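Local coordinates for protein diaminopimelate decarboxylase (Helicobacter pylori, PDB 2QGH) that catalyses the PLP-dependent decarboxylation of meso-diaminopimelate to L-lysine, the last step of lysine biosynthesis, at residues 346-351 / 385-390. Residues are numbered along the deposited sequence; the frame is centred on the assembly and turned at random.
Sequences GPVCES and QYNSRP. With LYS (lysine), chain C.
Tyr-386 meets Glu-350 where two loops of the C-terminal beta domain of this fold type III PLP enzyme converge on a lysine-bound active site at the dimer interface. Loop 346-351 follows strand 340-345; loop 385-390 leads toward strand 393-397. Tyr-386 OH donates to Glu-350 OE2 at 2.6 Å, carried there by a side chain with CG anti to the backbone N (chi1 -175°). The hydroxyl lies nearly in line with the Glu-350 CD–OE2 bond, and OE2 sits at the ring edge, the carboxylate turned 60° from the ring plane. Glu-350 OE2 also accepts from the amino N of the bound lysine at 2.5 Å, while OE1 is hydrogen-bonded to Tyr-322 OH of the second subunit; together these bonds probably fix the carboxylate's rotation. Asn-387 lies against one face of the Tyr-386 ring, a terminal amide atom 3.2 Å above the plane over its centre. The same side chain crosses Val-348 at about a right angle, its CG 3.9 Å from Val-348 CB, where the backbones approach most closely (CA to CA 6.6 Å). Arg-389, bent at chi3 (79°), brings CD to 4.1 Å from Val-348 CG1, and its NH1 forms a salt bridge with Asp-315. Cys-349, which touches PLP, places SG obliquely to the Tyr-386 ring, 5.4 Å from its centroid.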
loop_
_atom_site.group_PDB
_atom_site.type_symbol
_atom_site.label_atom_id
_atom_site.label_comp_id
_atom_site.label_asym_id
_atom_site.label_seq_id
_atom_site.Cartn_x
_atom_site.Cartn_y
_atom_site.Cartn_z
ATOM N N GLY A 346 -13.146 7.398 0.464
ATOM C CA GLY A 346 -13.360 6.103 1.080
ATOM C C GLY A 346 -13.504 6.198 2.592
ATOM O O GLY A 346 -13.583 7.294 3.149
ATOM N N PRO A 347 -13.529 5.057 3.290
ATOM C CA PRO A 347 -13.674 5.077 4.745
ATOM C C PRO A 347 -12.403 5.201 5.575
ATOM O O PRO A 347 -12.493 5.354 6.790
ATOM C CB PRO A 347 -14.381 3.748 5.047
ATOM C CG PRO A 347 -14.928 3.298 3.718
ATOM C CD PRO A 347 -13.856 3.725 2.765
ATOM N N VAL A 348 -11.227 5.147 4.960
ATOM C CA VAL A 348 -10.026 5.191 5.781
ATOM C C VAL A 348 -9.668 6.563 6.333
ATOM O O VAL A 348 -9.825 7.591 5.677
ATOM C CB VAL A 348 -8.818 4.496 5.069
ATOM C CG1 VAL A 348 -9.343 3.450 4.074
ATOM C CG2 VAL A 348 -7.912 5.487 4.419
ATOM N N CYS A 349 -9.221 6.541 7.585
ATOM C CA CYS A 349 -8.857 7.711 8.380
ATOM C C CYS A 349 -7.864 8.744 7.846
ATOM O O CYS A 349 -7.527 9.685 8.559
ATOM C CB CYS A 349 -8.368 7.215 9.744
ATOM S SG CYS A 349 -7.117 5.902 9.615
ATOM N N GLU A 350 -7.409 8.591 6.607
ATOM C CA GLU A 350 -6.435 9.517 6.022
ATOM C C GLU A 350 -6.964 10.417 4.925
ATOM O O GLU A 350 -7.861 10.033 4.180
ATOM C CB GLU A 350 -5.276 8.741 5.436
ATOM C CG GLU A 350 -4.117 8.613 6.334
ATOM C CD GLU A 350 -3.131 7.628 5.789
ATOM O OE1 GLU A 350 -2.601 7.867 4.683
ATOM O OE2 GLU A 350 -2.903 6.612 6.468
ATOM N N SER A 351 -6.367 11.601 4.801
ATOM C CA SER A 351 -6.768 12.558 3.774
ATOM C C SER A 351 -6.422 12.050 2.378
ATOM O O SER A 351 -7.090 12.394 1.405
ATOM C CB SER A 351 -6.095 13.913 4.003
ATOM O OG SER A 351 -6.687 14.597 5.092
ATOM N N GLN A 385 -4.467 -4.369 3.892
ATOM C CA GLN A 385 -5.530 -4.558 4.875
ATOM C C GLN A 385 -5.548 -3.401 5.877
ATOM O O GLN A 385 -6.105 -3.509 6.971
ATOM C CB GLN A 385 -5.320 -5.873 5.616
ATOM C CG GLN A 385 -5.151 -7.064 4.697
ATOM C CD GLN A 385 -4.862 -8.332 5.463
ATOM O OE1 GLN A 385 -3.911 -8.396 6.240
ATOM N NE2 GLN A 385 -5.681 -9.351 5.252
ATOM N N TYR A 386 -4.924 -2.297 5.490
ATOM C CA TYR A 386 -4.862 -1.109 6.327
ATOM C C TYR A 386 -6.241 -0.772 6.936
ATOM O O TYR A 386 -7.270 -0.875 6.263
ATOM C CB TYR A 386 -4.325 0.053 5.485
ATOM C CG TYR A 386 -4.086 1.341 6.242
ATOM C CD1 TYR A 386 -3.472 1.330 7.495
ATOM C CD2 TYR A 386 -4.455 2.574 5.691
ATOM C CE1 TYR A 386 -3.232 2.520 8.184
ATOM C CE2 TYR A 386 -4.216 3.764 6.364
ATOM C CZ TYR A 386 -3.605 3.730 7.615
ATOM O OH TYR A 386 -3.381 4.900 8.303
ATOM N N ASN A 387 -6.238 -0.366 8.208
ATOM C CA ASN A 387 -7.462 -0.043 8.946
ATOM C C ASN A 387 -8.193 -1.360 9.230
ATOM O O ASN A 387 -9.378 -1.370 9.562
ATOM C CB ASN A 387 -8.377 0.898 8.135
ATOM C CG ASN A 387 -7.912 2.361 8.158
ATOM O OD1 ASN A 387 -6.717 2.661 8.313
ATOM N ND2 ASN A 387 -8.867 3.279 7.985
ATOM N N SER A 388 -7.474 -2.472 9.109
ATOM C CA SER A 388 -8.068 -3.789 9.330
ATOM C C SER A 388 -9.308 -3.989 8.459
ATOM O O SER A 388 -10.398 -4.250 8.964
ATOM C CB SER A 388 -8.448 -3.977 10.799
ATOM O OG SER A 388 -7.306 -4.191 11.597
ATOM N N ARG A 389 -9.125 -3.847 7.148
ATOM C CA ARG A 389 -10.195 -4.031 6.175
ATOM C C ARG A 389 -9.766 -5.240 5.339
ATOM O O ARG A 389 -8.710 -5.231 4.716
ATOM C CB ARG A 389 -10.344 -2.780 5.282
ATOM C CG ARG A 389 -10.696 -1.479 6.033
ATOM C CD ARG A 389 -10.808 -0.248 5.110
ATOM N NE ARG A 389 -12.088 -0.197 4.396
ATOM C CZ ARG A 389 -12.269 -0.607 3.148
ATOM N NH1 ARG A 389 -11.254 -1.092 2.462
ATOM N NH2 ARG A 389 -13.465 -0.550 2.590
ATOM N N PRO A 390 -10.579 -6.306 5.321
ATOM C CA PRO A 390 -10.216 -7.498 4.543
ATOM C C PRO A 390 -10.099 -7.231 3.033
ATOM O O PRO A 390 -10.782 -6.352 2.497
ATOM C CB PRO A 390 -11.350 -8.476 4.866
ATOM C CG PRO A 390 -11.822 -8.025 6.231
ATOM C CD PRO A 390 -11.823 -6.526 6.078
HETATM N N LYS C . -0.630 6.551 7.591
HETATM C CA LYS C . -0.056 7.887 7.945
HETATM C C LYS C . 1.461 7.789 8.109
HETATM O O LYS C . 2.011 6.744 7.706
HETATM C CB LYS C . -0.704 8.407 9.241
HETATM C CG LYS C . -2.190 8.701 9.093
HETATM C CD LYS C . -2.892 8.859 10.428
HETATM C CE LYS C . -4.371 9.171 10.203
HETATM N NZ LYS C . -5.210 9.181 11.450
HETATM O OXT LYS C . 2.079 8.743 8.630
#